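Mitochondrial enolase superfamily member 1 (Homo sapiens, PDB 4A35) catalyses the magnesium-dependent dehydration of L-fuconate to 2-keto-3-deoxy-L-fuconate, a step in the catabolism of L-fucose. Local coordinates at residues C363-H368 / Y415-K420; Y39-T44 / K51-T56; H309-F314 / V336-S341; G91-L96 / A118-V123; E167-G172 / I375-S380. All blocks are in the same frame, centred on the assembly; numbering follows the deposited sequence. Where two conformers were deposited one is given.

Contacts 2 and 4 lie in the N-terminal domain, their centres about 12 Å apart; contacts 1 and 3 belong to the barrel domain characteristic of the enolase superfamily. Along the chain contact 2 closes before contact 4, both precede contacts 3 and 1, in that order, and the segments of contacts 1 and 5 alternate. Contact 2 is a hairpin of the antiparallel sheet, contact 4 a helix pair beside it. Contact 1 touches both: Thr417 hydrogen-bonds to Cys53 O, and Tyr415 packs on Asn121. Contact 4 meets contact 3 where Tyr93 lies against Glu338. Contact 5 shares helix 362-377 with contact 1, about 23 Å away between centres, and its chain loop encloses contact 3. Where contacts 1 and 3 touch contacts 2 and 4, the N-terminal domain is held against the barrel.

Contact 1: residues C363-H368 / Y415-K420; sequences CELVQH and YSTEMK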
# COMPACT_ATOMS: atom_id res chain seq x y z
N CYS A 363 21.17 1.40 7.34
CA CYS A 363 22.18 0.68 8.17
C CYS A 363 22.17 1.27 9.61
O CYS A 363 22.13 0.52 10.60
CB CYS A 363 23.58 0.79 7.55
SG CYS A 363 23.74 0.06 5.91
N GLU A 364 22.27 2.64 9.69
CA GLU A 364 22.34 3.37 10.95
C GLU A 364 21.13 3.02 11.87
O GLU A 364 21.34 2.87 13.07
CB GLU A 364 22.35 4.89 10.69
CG GLU A 364 23.72 5.46 10.29
CD GLU A 364 24.36 4.96 9.00
OE1 GLU A 364 23.62 4.58 8.06
OE2 GLU A 364 25.60 5.11 8.87
N LEU A 365 19.95 2.81 11.30
CA LEU A 365 18.74 2.52 12.15
C LEU A 365 18.57 1.05 12.40
O LEU A 365 18.43 0.65 13.54
CB LEU A 365 17.44 3.06 11.49
CG LEU A 365 17.15 4.55 11.64
CD1 LEU A 365 18.29 5.41 11.02
CD2 LEU A 365 15.77 4.92 11.02
N VAL A 366 18.54 0.25 11.34
CA VAL A 366 18.17 -1.15 11.45
C VAL A 366 19.15 -1.97 12.35
O VAL A 366 18.71 -2.91 12.99
CB VAL A 366 17.91 -1.79 10.09
CG1 VAL A 366 19.18 -2.37 9.47
CG2 VAL A 366 16.78 -2.82 10.21
N GLN A 367 20.42 -1.56 12.43
CA GLN A 367 21.42 -2.24 13.31
C GLN A 367 20.87 -2.28 14.79
O GLN A 367 21.07 -3.26 15.48
CB GLN A 367 22.79 -1.50 13.23
CG GLN A 367 22.74 -0.07 13.77
CD GLN A 367 24.10 0.62 13.76
OE1 GLN A 367 25.17 -0.05 13.79
NE2 GLN A 367 24.08 1.93 13.61
N HIS A 368 20.16 -1.20 15.26
CA HIS A 368 19.61 -1.18 16.62
C HIS A 368 18.58 -2.28 16.79
O HIS A 368 18.51 -2.91 17.83
CB HIS A 368 18.93 0.20 16.91
CG HIS A 368 19.88 1.35 17.05
ND1 HIS A 368 20.34 1.75 18.30
CD2 HIS A 368 20.39 2.17 16.11
CE1 HIS A 368 21.15 2.77 18.07
NE2 HIS A 368 21.19 3.08 16.76
N TYR A 415 18.78 7.10 18.00
CA TYR A 415 18.51 6.04 17.01
C TYR A 415 19.51 6.12 15.82
O TYR A 415 19.29 5.47 14.79
CB TYR A 415 17.04 6.21 16.55
CG TYR A 415 16.39 5.02 15.88
CD1 TYR A 415 17.01 3.76 15.88
CD2 TYR A 415 15.16 5.14 15.26
CE1 TYR A 415 16.46 2.69 15.20
CE2 TYR A 415 14.56 4.05 14.63
CZ TYR A 415 15.25 2.85 14.54
OH TYR A 415 14.67 1.75 13.96
N SER A 416 20.61 6.94 15.96
CA SER A 416 21.62 7.16 14.87
C SER A 416 20.95 7.76 13.60
O SER A 416 21.48 7.58 12.49
CB SER A 416 22.32 5.86 14.47
OG SER A 416 22.83 5.18 15.59
N THR A 417 19.80 8.41 13.77
CA THR A 417 19.03 9.04 12.67
C THR A 417 19.59 10.44 12.31
O THR A 417 19.27 10.99 11.25
CB THR A 417 17.56 9.25 13.12
OG1 THR A 417 17.63 9.76 14.45
CG2 THR A 417 16.73 7.96 13.13
N GLU A 418 20.29 11.08 13.26
CA GLU A 418 20.72 12.45 13.10
C GLU A 418 21.67 12.67 11.91
O GLU A 418 22.68 11.98 11.77
CB GLU A 418 21.37 12.99 14.38
CG GLU A 418 21.61 14.49 14.30
CD GLU A 418 21.84 15.10 15.66
OE1 GLU A 418 21.69 14.38 16.68
OE2 GLU A 418 22.28 16.27 15.70
N MET A 419 21.28 13.63 11.02
CA MET A 419 22.14 13.93 9.88
C MET A 419 22.93 15.17 10.15
O MET A 419 22.50 16.04 10.91
CB MET A 419 21.32 14.05 8.59
CG MET A 419 20.66 12.71 8.22
SD MET A 419 19.72 12.78 6.65
CE MET A 419 21.12 12.69 5.43
N LYS A 420 24.06 15.30 9.47
CA LYS A 420 24.88 16.49 9.52
C LYS A 420 24.12 17.65 8.82
O LYS A 420 23.70 17.50 7.66
CB LYS A 420 26.26 16.24 8.86
CG LYS A 420 27.15 15.30 9.65
CD LYS A 420 28.46 15.10 8.94
CE LYS A 420 29.30 14.04 9.66
NZ LYS A 420 30.49 13.69 8.84
O HOH W 1 25.29 4.51 14.52
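Leu365 lies across the Tyr415 ring at about a right angle, with its CG over the middle of one face, 3.9 Å from the ring centroid, a CH-pi contact. CG and both methyls of Leu365 also close on Thr417, CD1 standing 3.7 Å from Thr417 CG2; this is the tightly packed half. With CG of Tyr415 trans to its backbone N (chi1 -162°), the ring swings back over the helix and turns an edge toward the His368 face, an offset edge-to-face pair with planes at 73°. The other half is polar and looser. At the edge of the imidazole, His368 NE2 and Ser416 OG share a nearly straight hydrogen bond of 2.9 Å, in which either may donate. Gln367 NE2 stays 4.0 Å from Ser416 OG, and a water spans that gap, 2.8 Å from Ser416 OG and only weakly bonded to Gln367. Replacing Tyr415 by an alanine would probably leave Leu365 without the ring it rests on and the His368 face without the ring edge turned toward it. Helix 110-131 flanks the apolar side through Asn121, helix 135-141 touches Tyr415 and His368 through Val135, and Thr417 OG1 bonds to Cys53 O on strand 52-58.

Contact 2: residues Y39-T44 / K51-T56; sequences YVVIET and KGCGIT
Tyr39, Val41, Cys53 and Ile55 share one face of this antiparallel hairpin. The Tyr39 ring leans across to the partner strand: its CD1 edge meets Ile55 CG2 at 3.6 Å, nearly in the ring plane, while CE1 comes within 3.9 Å of Cys53 CB. Cys53 SG stands obliquely to the ring, a sulfur-aromatic contact, and the Tyr39 hydroxyl is bonded to Met419 N. The two methyls of Val41 divide their contacts, CG2 facing Cys53 SG and CG1 lying 4.0 Å from Lys51 CD. On the other face, Val40 and Ile42 stand opposite Gly54 and Gly52. Ile42 CG1, set between its backbone N and carbonyl carbon (chi1 64°), lies 3.8 Å from Gly52 CA, where a CB on the glycine would collide with it. Both pairs are of the hydrogen-bonded type: Val40 N donates to Gly54 O at 2.7 Å, and Gly52 N to Ile42 O at 2.9 Å. At the outer end Glu43 and Lys51 run side by side into a long salt bridge, OE2 to NZ 3.5 Å; Glu43 OE1 has a second partner in Arg9. Strand 7-16 continues the sheet beyond strand 36-44, and helix 110-131 covers the Val40 and Ile42 face through Ala118 and Leu126.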
# COMPACT_ATOMS: atom_id res chain seq x y z
N TYR A 39 13.58 14.01 5.81
CA TYR A 39 14.30 14.16 7.09
C TYR A 39 13.49 15.00 8.02
O TYR A 39 13.21 16.18 7.71
CB TYR A 39 15.68 14.79 6.85
CG TYR A 39 16.50 14.93 8.12
CD1 TYR A 39 16.86 13.81 8.87
CD2 TYR A 39 16.97 16.17 8.53
CE1 TYR A 39 17.65 13.92 10.00
CE2 TYR A 39 17.75 16.30 9.69
CZ TYR A 39 18.12 15.16 10.40
OH TYR A 39 18.90 15.25 11.53
N VAL A 40 13.11 14.40 9.17
CA VAL A 40 12.27 15.02 10.18
C VAL A 40 13.08 15.42 11.40
O VAL A 40 13.84 14.59 11.93
CB VAL A 40 11.13 14.03 10.58
CG1 VAL A 40 10.25 14.63 11.69
CG2 VAL A 40 10.29 13.62 9.36
N VAL A 41 12.83 16.62 11.93
CA VAL A 41 13.42 17.06 13.19
C VAL A 41 12.30 17.59 14.10
O VAL A 41 11.51 18.47 13.71
CB VAL A 41 14.58 18.07 13.03
CG1 VAL A 41 15.17 18.50 14.39
CG2 VAL A 41 15.67 17.51 12.12
N ILE A 42 12.23 17.05 15.31
CA ILE A 42 11.25 17.54 16.28
C ILE A 42 12.02 18.11 17.46
O ILE A 42 13.06 17.56 17.87
CB ILE A 42 10.19 16.49 16.74
CG1 ILE A 42 10.84 15.30 17.50
CG2 ILE A 42 9.31 16.04 15.54
CD1 ILE A 42 9.80 14.16 18.03
N GLU A 43 11.44 19.17 18.04
CA GLU A 43 12.03 19.83 19.19
C GLU A 43 11.01 19.85 20.33
O GLU A 43 9.80 19.74 20.09
CB GLU A 43 12.45 21.27 18.82
CG GLU A 43 13.61 21.35 17.83
CD GLU A 43 14.01 22.74 17.37
OE1 GLU A 43 13.92 23.68 18.19
OE2 GLU A 43 14.37 22.89 16.19
N THR A 44 11.51 19.98 21.55
CA THR A 44 10.64 20.09 22.72
C THR A 44 10.84 21.46 23.33
O THR A 44 11.79 22.16 22.98
CB THR A 44 10.93 19.00 23.77
OG1 THR A 44 12.15 19.33 24.43
CG2 THR A 44 10.94 17.57 23.20
N LYS A 51 17.13 16.99 20.35
CA LYS A 51 16.16 16.95 19.25
C LYS A 51 15.96 15.55 18.77
O LYS A 51 16.88 14.72 18.87
CB LYS A 51 16.62 17.84 18.09
CG LYS A 51 16.77 19.30 18.49
CD LYS A 51 17.29 20.15 17.36
CE LYS A 51 17.60 21.54 17.88
NZ LYS A 51 17.84 22.49 16.78
N GLY A 52 14.75 15.26 18.33
CA GLY A 52 14.42 13.99 17.73
C GLY A 52 14.56 14.09 16.22
O GLY A 52 13.94 14.95 15.59
N CYS A 53 15.42 13.23 15.64
CA CYS A 53 15.61 13.19 14.20
C CYS A 53 15.01 11.90 13.63
O CYS A 53 15.14 10.83 14.22
CB CYS A 53 17.09 13.32 13.86
SG CYS A 53 17.89 14.76 14.64
N GLY A 54 14.41 12.00 12.47
CA GLY A 54 13.79 10.84 11.86
C GLY A 54 13.96 10.89 10.37
O GLY A 54 14.09 11.97 9.77
N ILE A 55 13.97 9.71 9.77
CA ILE A 55 14.05 9.54 8.32
C ILE A 55 13.11 8.44 7.84
O ILE A 55 12.67 7.56 8.59
CB ILE A 55 15.52 9.18 7.86
CG1 ILE A 55 16.00 7.82 8.49
CG2 ILE A 55 16.54 10.33 8.03
CD1 ILE A 55 17.23 7.13 7.80
N THR A 56 12.83 8.52 6.55
CA THR A 56 12.26 7.47 5.73
C THR A 56 13.01 7.55 4.41
O THR A 56 13.34 8.64 3.98
CB THR A 56 10.75 7.41 5.62
OG1 THR A 56 10.45 6.09 5.07
CG2 THR A 56 10.16 8.50 4.70

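Contact 3: residues H309-F314 / V336-S341; sequences HNRVIF and VNENLS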
# COMPACT_ATOMS: atom_id res chain seq x y z
N HIS A 309 4.75 -3.98 3.07
CA HIS A 309 4.20 -2.75 3.65
C HIS A 309 3.77 -2.71 5.12
O HIS A 309 3.78 -1.61 5.71
CB HIS A 309 3.12 -2.12 2.72
CG HIS A 309 1.94 -2.99 2.44
ND1 HIS A 309 0.88 -3.05 3.32
CD2 HIS A 309 1.70 -3.82 1.40
CE1 HIS A 309 0.00 -3.89 2.78
NE2 HIS A 309 0.46 -4.41 1.65
N ASN A 310 3.36 -3.84 5.74
CA ASN A 310 2.97 -3.77 7.15
C ASN A 310 3.04 -5.18 7.73
O ASN A 310 3.35 -6.15 7.01
CB ASN A 310 1.60 -3.07 7.36
CG ASN A 310 0.40 -3.78 6.75
OD1 ASN A 310 0.38 -5.01 6.64
ND2 ASN A 310 -0.57 -3.00 6.28
N ARG A 311 2.70 -5.29 9.02
CA ARG A 311 2.81 -6.54 9.78
C ARG A 311 1.78 -7.60 9.30
O ARG A 311 1.97 -8.78 9.58
CB ARG A 311 2.58 -6.26 11.27
CG ARG A 311 1.17 -5.69 11.60
CD ARG A 311 1.05 -5.20 13.05
NE ARG A 311 -0.31 -4.70 13.32
CZ ARG A 311 -0.80 -3.54 12.87
NH1 ARG A 311 -0.04 -2.70 12.19
NH2 ARG A 311 -2.07 -3.24 13.08
N VAL A 312 0.68 -7.17 8.63
CA VAL A 312 -0.36 -8.12 8.15
C VAL A 312 0.23 -8.96 7.03
O VAL A 312 -0.03 -10.15 6.95
CB VAL A 312 -1.71 -7.42 7.77
CG1 VAL A 312 -2.81 -8.41 7.32
CG2 VAL A 312 -2.21 -6.61 8.97
N ILE A 313 1.05 -8.35 6.16
CA ILE A 313 1.71 -9.07 5.07
C ILE A 313 2.72 -10.02 5.71
O ILE A 313 2.75 -11.17 5.31
CB ILE A 313 2.38 -8.11 4.03
CG1 ILE A 313 1.30 -7.10 3.39
CG2 ILE A 313 3.06 -8.96 2.90
CD1 ILE A 313 0.17 -7.87 2.52
N PHE A 314 3.57 -9.53 6.64
CA PHE A 314 4.54 -10.45 7.28
C PHE A 314 3.83 -11.62 7.99
O PHE A 314 4.31 -12.76 7.95
CB PHE A 314 5.43 -9.70 8.25
CG PHE A 314 6.58 -9.02 7.53
CD1 PHE A 314 7.54 -9.77 6.83
CD2 PHE A 314 6.73 -7.64 7.58
CE1 PHE A 314 8.63 -9.13 6.20
CE2 PHE A 314 7.83 -7.01 6.98
CZ PHE A 314 8.77 -7.76 6.29
N VAL A 336 9.96 1.65 14.93
CA VAL A 336 10.37 0.66 15.91
C VAL A 336 9.13 -0.17 16.34
O VAL A 336 9.22 -1.41 16.40
CB VAL A 336 11.11 1.36 17.09
CG1 VAL A 336 11.47 0.34 18.19
CG2 VAL A 336 12.38 2.07 16.58
N ASN A 337 7.98 0.50 16.53
CA ASN A 337 6.76 -0.17 17.05
C ASN A 337 6.37 -1.38 16.20
O ASN A 337 6.26 -2.47 16.71
CB ASN A 337 5.59 0.79 17.15
CG ASN A 337 5.97 2.12 17.76
OD1 ASN A 337 6.69 2.91 17.17
ND2 ASN A 337 5.46 2.42 18.95
N GLU A 338 6.20 -1.17 14.90
CA GLU A 338 5.78 -2.25 14.03
C GLU A 338 6.92 -3.25 13.80
O GLU A 338 6.65 -4.46 13.73
CB GLU A 338 5.25 -1.71 12.73
CG GLU A 338 4.49 -2.82 12.00
CD GLU A 338 3.67 -2.33 10.81
OE1 GLU A 338 4.15 -1.44 10.07
OE2 GLU A 338 2.57 -2.89 10.59
N ASN A 339 8.20 -2.76 13.65
CA ASN A 339 9.33 -3.70 13.52
C ASN A 339 9.37 -4.66 14.74
O ASN A 339 9.67 -5.84 14.54
CB ASN A 339 10.65 -2.96 13.42
CG ASN A 339 11.00 -2.70 11.98
OD1 ASN A 339 11.42 -3.59 11.25
ND2 ASN A 339 10.68 -1.50 11.50
N LEU A 340 9.10 -4.16 15.97
CA LEU A 340 9.10 -5.03 17.18
C LEU A 340 8.08 -6.16 17.02
O LEU A 340 8.40 -7.32 17.32
CB LEU A 340 8.76 -4.25 18.46
CG LEU A 340 9.88 -3.31 18.95
CD1 LEU A 340 9.32 -2.37 20.05
CD2 LEU A 340 11.05 -4.13 19.49
N SER A 341 6.87 -5.83 16.52
CA SER A 341 5.78 -6.83 16.33
C SER A 341 6.21 -7.89 15.31
O SER A 341 5.88 -9.08 15.49
CB SER A 341 4.48 -6.15 15.90
OG SER A 341 4.42 -5.69 14.55
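Arg311 and Glu338 carry this contact through charge and hydrogen bonding. Glu338 OE2 is gripped twice by the same residue: Arg311 N donates to it at 2.9 Å and Arg311 NH1 at 3.1 Å, the latter a salt bridge. The two donors come from opposite faces of the carboxylate plane, so the oxygen is clasped from above and below, while it lies near the guanidinium plane and at its edge. The planes of the two groups are 47° apart. With CG trans to the backbone N (chi1 -165°) and the chain extended beyond it, Glu338 reaches straight across to the start of the neighbouring helix. Its other oxygen, OE1, is bonded to Gly334 N and His113 NE2, which would help keep the buried carboxylate ionised and in place. Arg311 is likewise shared, NH1 with Glu108 and NH2 with Arg154 O.

Van der Waals contact is slight and falls on oxygens: the Arg311 methylenes pass Glu338 OE2 (CG, 3.3 Å) and Ser341 OG (CD, 3.7 Å). That hydroxyl is turned back onto its own helix, donating at 2.7 Å to a lone pair of Glu338 O.

Capping comes from Asn310, the N-cap of helix 311-319. Its OD1 accepts from Val312 N at 3.0 Å and weakly from Ile313 N, while ND2 bonds to Asp283 of the second subunit. Next to it His309 meets His309 of that subunit. A carboxylate taking the N-H of a helix's first turn while pairing with that turn's arginine here ties together two successive helices of the enolase-superfamily barrel, beside its dimer interface.

Contact 4: residues G91-L96 / A118-V123; sequences GFYRQL and AVLNAV
Leu120 meets Phe92, Tyr93 and Leu96 between two nearly antiparallel helices of the N-terminal capping domain of the enolase superfamily. The short axes are 11.7 Å apart and inclined at 156°, a wide spacing that large apolar side chains fill, with no hydrogen bond between the segments. Leu120 can be followed outward. CB carries the chain off helix 110-131 without touching the other segment, and CG, opposite the carbonyl carbon (chi1 -76°), sits 3.8 Å from Leu96 CD1, the two leucines reaching toward each other tip to tip. There the chain forks. CD1 goes to Tyr93, 3.5 Å from its CD2, the two side chains crossing at about a right angle. CD2 goes to the edge of the Phe92 ring, 3.7 Å from CE2 and close to the ring plane. A glycine in place of Leu120 would probably open a gap among these three residues and leave both rings less firmly fixed. Around the fork, Phe92 CE2 lies 4.4 Å from Val123 CG2, and Tyr93 OH is bonded to Glu108. Val40 and Ile42 of strand 36-44 also pack on helix 110-131, against Ala118, Ala122 and Val123, while helix 335-348 of the barrel touches Leu120 through Ser335 and Asn337. Leu96 CD1 also reaches Val119 CG1, at 4.0 Å.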
# COMPACT_ATOMS: atom_id res chain seq x y z
N GLY A 91 -1.36 3.60 21.63
CA GLY A 91 -2.40 4.61 21.36
C GLY A 91 -1.95 5.63 20.34
O GLY A 91 -2.68 5.93 19.38
N PHE A 92 -0.71 6.15 20.51
CA PHE A 92 -0.15 7.15 19.56
C PHE A 92 0.05 6.52 18.16
O PHE A 92 -0.31 7.13 17.13
CB PHE A 92 1.17 7.70 20.10
CG PHE A 92 1.77 8.77 19.24
CD1 PHE A 92 1.16 10.03 19.13
CD2 PHE A 92 2.92 8.53 18.50
CE1 PHE A 92 1.74 11.04 18.38
CE2 PHE A 92 3.50 9.55 17.73
CZ PHE A 92 2.89 10.79 17.66
N TYR A 93 0.58 5.27 18.15
CA TYR A 93 0.73 4.50 16.92
C TYR A 93 -0.63 4.38 16.18
O TYR A 93 -0.73 4.68 14.98
CB TYR A 93 1.30 3.11 17.24
CG TYR A 93 1.62 2.32 15.99
CD1 TYR A 93 0.64 1.54 15.37
CD2 TYR A 93 2.86 2.44 15.37
CE1 TYR A 93 0.93 0.83 14.20
CE2 TYR A 93 3.14 1.79 14.17
CZ TYR A 93 2.17 0.99 13.59
OH TYR A 93 2.44 0.36 12.39
N ARG A 94 -1.71 4.00 16.93
CA ARG A 94 -3.05 3.86 16.35
C ARG A 94 -3.56 5.23 15.79
O ARG A 94 -4.23 5.26 14.77
CB ARG A 94 -4.03 3.28 17.40
CG ARG A 94 -5.46 3.07 16.92
CD ARG A 94 -5.60 1.93 15.91
NE ARG A 94 -5.27 0.63 16.50
CZ ARG A 94 -6.12 -0.09 17.23
NH1 ARG A 94 -7.36 0.35 17.44
NH2 ARG A 94 -5.74 -1.25 17.74
N GLN A 95 -3.27 6.34 16.46
CA GLN A 95 -3.76 7.64 15.97
C GLN A 95 -3.07 8.03 14.63
O GLN A 95 -3.76 8.49 13.70
CB GLN A 95 -3.60 8.75 17.01
CG GLN A 95 -4.15 10.09 16.53
CD GLN A 95 -5.62 10.15 16.11
OE1 GLN A 95 -6.04 9.77 14.96
NE2 GLN A 95 -6.37 10.90 16.94
N LEU A 96 -1.76 7.76 14.51
CA LEU A 96 -1.04 8.03 13.26
C LEU A 96 -1.48 7.11 12.11
O LEU A 96 -1.57 7.58 10.97
CB LEU A 96 0.47 7.87 13.42
CG LEU A 96 1.21 8.90 14.30
CD1 LEU A 96 2.71 8.80 14.09
CD2 LEU A 96 0.77 10.32 13.99
N ALA A 118 8.78 7.95 9.42
CA ALA A 118 9.69 9.09 9.59
C ALA A 118 9.40 9.86 10.90
O ALA A 118 10.32 10.17 11.65
CB ALA A 118 9.61 10.03 8.38
N VAL A 119 8.10 10.08 11.19
CA VAL A 119 7.66 10.79 12.40
C VAL A 119 7.99 9.93 13.63
O VAL A 119 8.61 10.43 14.60
CB VAL A 119 6.15 11.14 12.31
CG1 VAL A 119 5.59 11.59 13.65
CG2 VAL A 119 5.90 12.21 11.22
N LEU A 120 7.55 8.65 13.60
CA LEU A 120 7.82 7.73 14.73
C LEU A 120 9.34 7.54 14.98
O LEU A 120 9.77 7.49 16.16
CB LEU A 120 7.13 6.39 14.48
CG LEU A 120 5.61 6.35 14.71
CD1 LEU A 120 4.99 4.99 14.29
CD2 LEU A 120 5.26 6.62 16.19
N ASN A 121 10.19 7.49 13.90
CA ASN A 121 11.64 7.40 14.04
C ASN A 121 12.18 8.59 14.83
O ASN A 121 13.06 8.40 15.64
CB ASN A 121 12.38 7.28 12.68
CG ASN A 121 12.20 5.89 12.04
OD1 ASN A 121 11.84 4.93 12.72
ND2 ASN A 121 12.48 5.75 10.74
N ALA A 122 11.66 9.83 14.55
CA ALA A 122 12.09 11.03 15.26
C ALA A 122 11.68 10.95 16.77
O ALA A 122 12.45 11.33 17.65
CB ALA A 122 11.50 12.28 14.56
N VAL A 123 10.52 10.35 17.07
CA VAL A 123 10.09 10.23 18.48
C VAL A 123 10.99 9.21 19.23
O VAL A 123 11.42 9.49 20.35
CB VAL A 123 8.58 9.86 18.57
CG1 VAL A 123 8.16 9.59 20.01
CG2 VAL A 123 7.69 10.98 17.97

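Contact 5: residues E167-G172 / I375-S380; sequences EILQKG and ISVSAS. With EDO (1,2-ethanediol), chain G.
Val377 spreads its two methyls between Ile168 and Leu169: chi1 of 179° carries CG1, trans to the backbone N, to within 4.0 Å of Ile168 CG2, and leaves CG2 4.2 Å from Leu169 CD2. The contact joins helix 162-171 to the C-terminal part of helix 362-377, one of the helices of the barrel domain, where a wider pi-type turn runs through residues 375-377. Ile168 offers its branch methyl because that carbon too lies trans to its own backbone N. Ile168 and Val377 meet at a slant, whereas Leu169 and Val377 lie side by side and point the same way.

Direct backbone contact is limited to Gly172, which comes so close that a side chain on it would strike Ser376 O. Its CA instead makes a CA-H...O contact of 3.4 Å with that oxygen, 164° at the hydrogen. No hydrogen bond links the segments directly, and water does the polar joining. One molecule donates to both Ile168 O and Val377 O, a second to Leu169 O and, at 2.8 Å, to Ser376 O. Carbonyls of the two segments thus share water donors.

Helix 335-348 covers Ile168 through Leu344, and helix 144-148 covers Leu169 through Leu147. Farther along, Ser380 belongs with Tyr188 and Asp373 to a magnesium site distinct from that of Asp251, Glu277 and Glu306; a 1,2-ethanediol, probably from the crystallisation liquor, lies nearby. A third water lies 2.9 Å from Ser376 OG and donates weakly to Gly172 O.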
# COMPACT_ATOMS: atom_id res chain seq x y z
N GLU A 167 5.67 -13.74 26.75
CA GLU A 167 6.35 -15.02 26.96
C GLU A 167 7.73 -15.05 26.21
O GLU A 167 8.75 -15.41 26.82
CB GLU A 167 5.44 -16.17 26.52
CG GLU A 167 5.97 -17.56 26.81
CD GLU A 167 5.05 -18.64 26.29
OE1 GLU A 167 3.82 -18.57 26.57
OE2 GLU A 167 5.54 -19.55 25.58
N ILE A 168 7.75 -14.57 24.98
CA ILE A 168 8.98 -14.51 24.17
C ILE A 168 10.00 -13.56 24.85
O ILE A 168 11.19 -13.90 25.00
CB ILE A 168 8.66 -14.10 22.71
CG1 ILE A 168 7.86 -15.20 21.99
CG2 ILE A 168 9.97 -13.76 21.97
CD1 ILE A 168 7.20 -14.75 20.68
N LEU A 169 9.50 -12.42 25.36
CA LEU A 169 10.40 -11.42 25.99
C LEU A 169 10.92 -11.90 27.36
O LEU A 169 12.05 -11.58 27.74
CB LEU A 169 9.70 -10.07 26.13
CG LEU A 169 9.41 -9.39 24.77
CD1 LEU A 169 8.33 -8.37 24.91
CD2 LEU A 169 10.70 -8.82 24.12
N GLN A 170 10.09 -12.66 28.10
CA GLN A 170 10.50 -13.20 29.40
C GLN A 170 11.61 -14.23 29.18
O GLN A 170 12.66 -14.19 29.85
CB GLN A 170 9.31 -13.81 30.17
CG GLN A 170 8.41 -12.66 30.71
CD GLN A 170 7.05 -13.09 31.20
OE1 GLN A 170 6.60 -14.22 30.95
NE2 GLN A 170 6.32 -12.16 31.84
N LYS A 171 11.42 -15.10 28.19
CA LYS A 171 12.40 -16.13 27.82
C LYS A 171 13.72 -15.46 27.35
O LYS A 171 14.82 -15.93 27.67
CB LYS A 171 11.80 -17.02 26.71
CG LYS A 171 12.52 -18.34 26.49
CD LYS A 171 11.63 -19.31 25.72
CE LYS A 171 12.38 -20.49 25.17
NZ LYS A 171 11.45 -21.54 24.67
N GLY A 172 13.58 -14.32 26.65
CA GLY A 172 14.71 -13.55 26.13
C GLY A 172 15.55 -12.89 27.21
O GLY A 172 16.65 -12.40 26.92
N ILE A 375 19.94 -9.89 21.43
CA ILE A 375 20.04 -9.84 22.89
C ILE A 375 18.72 -10.29 23.58
O ILE A 375 18.78 -11.03 24.56
CB ILE A 375 20.48 -8.44 23.38
CG1 ILE A 375 21.91 -8.10 22.88
CG2 ILE A 375 20.36 -8.33 24.92
CD1 ILE A 375 22.28 -6.59 23.02
N SER A 376 17.56 -9.81 23.08
CA SER A 376 16.31 -9.99 23.82
C SER A 376 15.23 -10.83 23.17
O SER A 376 14.22 -11.10 23.86
CB SER A 376 15.72 -8.60 24.12
OG SER A 376 16.58 -7.82 24.94
N VAL A 377 15.33 -11.17 21.88
CA VAL A 377 14.18 -11.86 21.24
C VAL A 377 14.56 -13.24 20.69
O VAL A 377 14.07 -14.23 21.22
CB VAL A 377 13.48 -10.97 20.14
CG1 VAL A 377 12.30 -11.72 19.48
CG2 VAL A 377 12.99 -9.65 20.74
N SER A 378 15.35 -13.30 19.58
CA SER A 378 15.72 -14.60 19.00
C SER A 378 16.83 -15.30 19.81
O SER A 378 16.91 -16.51 19.77
CB SER A 378 16.14 -14.45 17.55
OG SER A 378 17.27 -13.61 17.50
N ALA A 379 17.78 -14.52 20.44
CA ALA A 379 18.90 -15.08 21.19
C ALA A 379 19.76 -16.02 20.30
O ALA A 379 20.22 -17.08 20.76
CB ALA A 379 18.40 -15.81 22.44
N SER A 380 19.89 -15.66 19.01
CA SER A 380 20.68 -16.48 18.06
C SER A 380 21.15 -15.67 16.88
O SER A 380 20.47 -14.72 16.45
CB SER A 380 19.81 -17.63 17.52
OG SER A 380 20.60 -18.53 16.75
C1 EDO G . 24.83 -17.95 19.82
O1 EDO G . 24.23 -16.87 20.50
C2 EDO G . 24.97 -17.67 18.31
O2 EDO G . 23.77 -18.07 17.68
O HOH W 2 12.94 -15.38 23.39
O HOH W 3 13.67 -10.07 26.42
O HOH W 4 16.32 -9.53 27.31